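Local coordinates for protein hydrogenase (NiFe) small subunit HydA (Allochromatium vinosum, PDB 3MYR) that forms the iron-sulfur electron-transfer subunit of a heterodimeric [NiFe] hydrogenase, which probably oxidises dihydrogen and passes the electrons to an acceptor, at residues W212-T224 against W256-P268. Numbering follows the deposited sequence.
Sequences WCLYRLGCKGPTT and WDAGGFYEPVSVP. With SF4 (iron/sulfur cluster), chain J.
Lys220 plugs its ammonium group into the type I turn running from Gly260 to Glu263. Its NZ donates to Gly260 O (3.0 Å), tilted 17° from that carbonyl plane, and to Glu263 O (3.1 Å), so one amine grips both ends of the turn. A third bond runs back to Gly218 O of its own loop, in the carbonyl plane and on a lone pair. Bends at chi2 (-47°) and chi4 (-53°) curl the chain round to reach all three, and the positive charge probably eases the approach of two acceptors, Gly218 O and Phe261 O, 3.2 Å apart. Cut back to an alanine, this position is likely to lose the donor shared by three carbonyls, Gly260 O keeping the turn's own bond from Glu263 N, and to tie turn to loop less firmly. The backbone of Gly218 passes close against the turn, its CA 3.2 Å from Phe261 O in a CA-H...O contact; a CB would run into Phe261 O and Tyr262 CA. The loop 212-224 supplies two cysteine ligands in the C-terminal, cluster-binding part of the small subunit: Cys213 SG binds FE2 and Cys219 SG binds FE3 of a [4Fe-4S] cluster that His185 and Cys188 complete. In sequence between the two cysteines, Tyr215 has cluster sulfur S1 at its ring edge; its side chain and that of Pro264 cross obliquely, CE1 3.9 Å from Pro264 CB, apolar against apolar. Tyr262 turns its ring edge to Leu217 O (CD1 at 3.5 Å), and its hydroxyl is hydrogen-bonded to His245 and to Trp54 of the large subunit.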
loop_
_atom_site.group_PDB
_atom_site.type_symbol
_atom_site.label_atom_id
_atom_site.label_comp_id
_atom_site.label_asym_id
_atom_site.label_seq_id
_atom_site.Cartn_x
_atom_site.Cartn_y
_atom_site.Cartn_z
ATOM N N TRP A 212 -16.209 -27.887 -4.691
ATOM C CA TRP A 212 -16.213 -28.349 -6.088
ATOM C C TRP A 212 -15.392 -27.379 -6.921
ATOM O O TRP A 212 -15.104 -26.280 -6.495
ATOM C CB TRP A 212 -17.639 -28.486 -6.638
ATOM C CG TRP A 212 -18.475 -29.507 -5.855
ATOM C CD1 TRP A 212 -18.045 -30.325 -4.806
ATOM C CD2 TRP A 212 -19.870 -29.841 -6.071
ATOM N NE1 TRP A 212 -19.100 -31.128 -4.369
ATOM C CE2 TRP A 212 -20.229 -30.825 -5.098
ATOM C CE3 TRP A 212 -20.858 -29.360 -6.949
ATOM C CZ2 TRP A 212 -21.539 -31.335 -4.996
ATOM C CZ3 TRP A 212 -22.146 -29.856 -6.853
ATOM C CH2 TRP A 212 -22.483 -30.820 -5.864
ATOM N N CYS A 213 -15.075 -27.778 -8.130
ATOM C CA CYS A 213 -14.166 -27.038 -8.978
ATOM C C CYS A 213 -14.746 -25.695 -9.384
ATOM O O CYS A 213 -15.957 -25.568 -9.634
ATOM C CB CYS A 213 -13.826 -27.908 -10.195
ATOM S SG CYS A 213 -12.861 -27.084 -11.448
ATOM N N LEU A 214 -13.855 -24.692 -9.451
ATOM C CA LEU A 214 -14.152 -23.289 -9.918
ATOM C C LEU A 214 -13.979 -22.955 -11.414
ATOM O O LEU A 214 -14.080 -21.761 -11.818
ATOM C CB LEU A 214 -13.322 -22.301 -9.114
ATOM C CG LEU A 214 -13.488 -22.478 -7.583
ATOM C CD1 LEU A 214 -12.559 -21.520 -6.799
ATOM C CD2 LEU A 214 -15.001 -22.182 -7.116
ATOM N N TYR A 215 -13.779 -23.996 -12.218
ATOM C CA TYR A 215 -13.504 -23.861 -13.636
ATOM C C TYR A 215 -14.599 -23.011 -14.357
ATOM O O TYR A 215 -14.275 -22.100 -15.148
ATOM C CB TYR A 215 -13.444 -25.251 -14.299
ATOM C CG TYR A 215 -13.251 -25.139 -15.805
ATOM C CD1 TYR A 215 -14.324 -25.195 -16.685
ATOM C CD2 TYR A 215 -12.015 -24.916 -16.324
ATOM C CE1 TYR A 215 -14.133 -25.079 -18.066
ATOM C CE2 TYR A 215 -11.827 -24.768 -17.681
ATOM C CZ TYR A 215 -12.886 -24.841 -18.525
ATOM O OH TYR A 215 -12.631 -24.695 -19.869
ATOM N N ARG A 216 -15.873 -23.273 -14.019
ATOM C CA ARG A 216 -16.969 -22.558 -14.634
ATOM C C ARG A 216 -17.074 -21.097 -14.266
ATOM O O ARG A 216 -17.682 -20.309 -15.006
ATOM C CB ARG A 216 -18.284 -23.377 -14.436
ATOM C CG ARG A 216 -18.302 -24.269 -15.626
ATOM C CD ARG A 216 -18.659 -25.671 -15.629
ATOM N NE ARG A 216 -20.024 -25.839 -15.335
ATOM C CZ ARG A 216 -20.760 -26.947 -15.570
ATOM N NH1 ARG A 216 -20.349 -27.949 -16.357
ATOM N NH2 ARG A 216 -22.005 -26.986 -15.067
ATOM N N LEU A 217 -16.465 -20.715 -13.148
ATOM C CA LEU A 217 -16.341 -19.338 -12.782
ATOM C C LEU A 217 -15.057 -18.683 -13.300
ATOM O O LEU A 217 -14.746 -17.607 -12.868
ATOM C CB LEU A 217 -16.344 -19.233 -11.220
ATOM C CG LEU A 217 -17.692 -19.763 -10.662
ATOM C CD1 LEU A 217 -17.713 -19.977 -9.110
ATOM C CD2 LEU A 217 -18.882 -18.878 -11.138
ATOM N N GLY A 218 -14.309 -19.299 -14.211
ATOM C CA GLY A 218 -13.265 -18.542 -14.862
ATOM C C GLY A 218 -11.860 -18.986 -14.431
ATOM O O GLY A 218 -10.902 -18.439 -14.915
ATOM N N CYS A 219 -11.748 -20.016 -13.568
ATOM C CA CYS A 219 -10.427 -20.354 -12.985
ATOM C C CYS A 219 -9.405 -20.618 -14.121
ATOM O O CYS A 219 -9.694 -21.394 -15.033
ATOM C CB CYS A 219 -10.552 -21.622 -12.119
ATOM S SG CYS A 219 -8.991 -22.035 -11.252
ATOM N N LYS A 220 -8.218 -20.033 -14.024
ATOM C CA LYS A 220 -7.177 -20.212 -15.018
ATOM C C LYS A 220 -6.090 -21.122 -14.473
ATOM O O LYS A 220 -5.014 -21.230 -15.049
ATOM C CB LYS A 220 -6.588 -18.809 -15.423
ATOM C CG LYS A 220 -7.618 -17.852 -16.065
ATOM C CD LYS A 220 -8.464 -18.556 -17.159
ATOM C CE LYS A 220 -9.424 -17.582 -17.860
ATOM N NZ LYS A 220 -10.344 -16.744 -17.001
ATOM N N GLY A 221 -6.368 -21.814 -13.368
ATOM C CA GLY A 221 -5.430 -22.808 -12.909
ATOM C C GLY A 221 -4.835 -23.749 -13.953
ATOM O O GLY A 221 -3.642 -24.107 -13.811
ATOM N N PRO A 222 -5.653 -24.219 -14.951
ATOM C CA PRO A 222 -5.075 -25.158 -15.926
ATOM C C PRO A 222 -3.852 -24.692 -16.718
ATOM O O PRO A 222 -3.092 -25.551 -17.125
ATOM C CB PRO A 222 -6.228 -25.515 -16.873
ATOM C CG PRO A 222 -7.548 -25.296 -15.971
ATOM C CD PRO A 222 -7.151 -24.164 -15.007
ATOM N N THR A 223 -3.631 -23.375 -16.872
ATOM C CA THR A 223 -2.520 -22.838 -17.683
ATOM C C THR A 223 -1.629 -21.955 -16.792
ATOM O O THR A 223 -0.781 -21.253 -17.304
ATOM C CB THR A 223 -3.016 -21.961 -18.861
ATOM O OG1 THR A 223 -3.851 -20.902 -18.355
ATOM C CG2 THR A 223 -3.799 -22.844 -19.926
ATOM N N THR A 224 -1.762 -22.071 -15.469
ATOM C CA THR A 224 -0.982 -21.244 -14.550
ATOM C C THR A 224 0.017 -22.033 -13.738
ATOM O O THR A 224 -0.363 -23.024 -13.066
ATOM C CB THR A 224 -1.950 -20.468 -13.599
ATOM O OG1 THR A 224 -2.865 -19.718 -14.449
ATOM C CG2 THR A 224 -1.143 -19.472 -12.734
ATOM N N TRP A 256 -3.382 -10.448 -17.645
ATOM C CA TRP A 256 -4.437 -9.426 -17.625
ATOM C C TRP A 256 -5.236 -9.413 -18.905
ATOM O O TRP A 256 -6.362 -8.929 -18.907
ATOM C CB TRP A 256 -3.857 -8.007 -17.472
ATOM C CG TRP A 256 -3.074 -7.853 -16.162
ATOM C CD1 TRP A 256 -1.725 -7.757 -16.027
ATOM C CD2 TRP A 256 -3.626 -7.688 -14.857
ATOM N NE1 TRP A 256 -1.376 -7.645 -14.685
ATOM C CE2 TRP A 256 -2.530 -7.546 -13.949
ATOM C CE3 TRP A 256 -4.951 -7.665 -14.355
ATOM C CZ2 TRP A 256 -2.706 -7.360 -12.557
ATOM C CZ3 TRP A 256 -5.151 -7.496 -12.977
ATOM C CH2 TRP A 256 -4.017 -7.404 -12.064
ATOM N N ASP A 257 -4.636 -9.876 -19.999
ATOM C CA ASP A 257 -5.298 -9.802 -21.275
ATOM C C ASP A 257 -5.769 -11.165 -21.739
ATOM O O ASP A 257 -5.856 -11.377 -22.934
ATOM C CB ASP A 257 -4.375 -9.120 -22.327
ATOM C CG ASP A 257 -4.179 -7.594 -22.019
ATOM O OD1 ASP A 257 -5.227 -6.949 -21.758
ATOM O OD2 ASP A 257 -3.018 -7.051 -21.990
ATOM N N ALA A 258 -6.061 -12.079 -20.824
ATOM C CA ALA A 258 -6.495 -13.405 -21.262
ATOM C C ALA A 258 -8.020 -13.536 -21.417
ATOM O O ALA A 258 -8.501 -14.620 -21.276
ATOM C CB ALA A 258 -5.961 -14.517 -20.280
ATOM N N GLY A 259 -8.776 -12.509 -21.745
ATOM C CA GLY A 259 -10.246 -12.658 -21.815
ATOM C C GLY A 259 -10.794 -12.342 -20.415
ATOM O O GLY A 259 -10.055 -11.993 -19.554
ATOM N N GLY A 260 -12.053 -12.445 -20.103
ATOM C CA GLY A 260 -12.364 -12.073 -18.667
ATOM C C GLY A 260 -11.920 -13.074 -17.593
ATOM O O GLY A 260 -11.826 -14.281 -17.818
ATOM N N PHE A 261 -11.650 -12.584 -16.395
ATOM C CA PHE A 261 -11.336 -13.458 -15.328
ATOM C C PHE A 261 -12.458 -14.429 -15.050
ATOM O O PHE A 261 -12.186 -15.519 -14.527
ATOM C CB PHE A 261 -11.034 -12.662 -14.054
ATOM C CG PHE A 261 -9.739 -11.911 -14.109
ATOM C CD1 PHE A 261 -9.665 -10.588 -13.704
ATOM C CD2 PHE A 261 -8.598 -12.535 -14.613
ATOM C CE1 PHE A 261 -8.445 -9.869 -13.765
ATOM C CE2 PHE A 261 -7.345 -11.879 -14.645
ATOM C CZ PHE A 261 -7.249 -10.552 -14.195
ATOM N N TYR A 262 -13.723 -14.044 -15.302
ATOM C CA TYR A 262 -14.790 -14.953 -14.916
ATOM C C TYR A 262 -15.319 -15.793 -16.078
ATOM O O TYR A 262 -16.365 -16.361 -15.955
ATOM C CB TYR A 262 -15.917 -14.193 -14.221
ATOM C CG TYR A 262 -15.402 -13.538 -12.946
ATOM C CD1 TYR A 262 -15.180 -14.302 -11.803
ATOM C CD2 TYR A 262 -15.115 -12.152 -12.896
ATOM C CE1 TYR A 262 -14.646 -13.724 -10.632
ATOM C CE2 TYR A 262 -14.560 -11.555 -11.703
ATOM C CZ TYR A 262 -14.348 -12.343 -10.602
ATOM O OH TYR A 262 -13.959 -11.782 -9.420
ATOM N N GLU A 263 -14.592 -15.822 -17.195
ATOM C CA GLU A 263 -14.993 -16.635 -18.352
ATOM C C GLU A 263 -14.056 -17.821 -18.464
ATOM O O GLU A 263 -12.856 -17.611 -18.510
ATOM C CB GLU A 263 -14.800 -15.872 -19.683
ATOM C CG GLU A 263 -15.318 -14.459 -19.742
ATOM C CD GLU A 263 -16.820 -14.411 -19.888
ATOM O OE1 GLU A 263 -17.456 -15.497 -19.804
ATOM O OE2 GLU A 263 -17.357 -13.294 -20.084
ATOM N N PRO A 264 -14.599 -19.024 -18.650
ATOM C CA PRO A 264 -13.785 -20.209 -18.940
ATOM C C PRO A 264 -13.052 -20.004 -20.251
ATOM O O PRO A 264 -13.480 -19.196 -21.076
ATOM C CB PRO A 264 -14.813 -21.334 -19.093
ATOM C CG PRO A 264 -16.030 -20.823 -18.374
ATOM C CD PRO A 264 -16.032 -19.319 -18.482
ATOM N N VAL A 265 -11.944 -20.675 -20.483
ATOM C CA VAL A 265 -11.373 -20.552 -21.842
ATOM C C VAL A 265 -12.235 -21.373 -22.909
ATOM O O VAL A 265 -13.238 -21.995 -22.527
ATOM C CB VAL A 265 -9.896 -20.949 -21.809
ATOM C CG1 VAL A 265 -9.745 -22.372 -22.314
ATOM C CG2 VAL A 265 -9.082 -19.962 -22.564
ATOM N N SER A 266 -11.894 -21.364 -24.210
ATOM C CA SER A 266 -12.575 -22.280 -25.204
ATOM C C SER A 266 -12.365 -23.886 -25.217
ATOM O O SER A 266 -12.985 -24.543 -26.079
ATOM C CB SER A 266 -12.460 -21.706 -26.647
ATOM O OG SER A 266 -13.198 -20.499 -26.870
ATOM N N VAL A 267 -11.539 -24.486 -24.315
ATOM C CA VAL A 267 -11.199 -25.984 -24.197
ATOM C C VAL A 267 -10.181 -26.220 -22.997
ATOM O O VAL A 267 -9.820 -25.220 -22.357
ATOM C CB VAL A 267 -10.731 -26.750 -25.599
ATOM C CG1 VAL A 267 -11.810 -27.807 -26.145
ATOM C CG2 VAL A 267 -10.124 -25.804 -26.738
ATOM N N PRO A 268 -9.652 -27.493 -22.757
ATOM C CA PRO A 268 -9.002 -28.051 -21.519
ATOM C C PRO A 268 -8.963 -27.293 -20.154
ATOM O O PRO A 268 -8.658 -27.850 -19.086
ATOM C CB PRO A 268 -7.576 -28.431 -22.014
ATOM C CG PRO A 268 -7.773 -28.789 -23.495
ATOM C CD PRO A 268 -9.241 -28.373 -23.877
HETATM FE FE1 SF4 J . -8.584 -26.289 -9.139
HETATM FE FE2 SF4 J . -10.802 -26.453 -10.819
HETATM FE FE3 SF4 J . -9.145 -24.276 -10.889
HETATM FE FE4 SF4 J . -8.302 -26.697 -11.837
HETATM S S1 SF4 J . -9.977 -25.395 -12.652
HETATM S S2 SF4 J . -7.097 -25.252 -10.600
HETATM S S3 SF4 J . -9.298 -28.113 -10.317
HETATM S S4 SF4 J . -10.454 -24.955 -9.120
#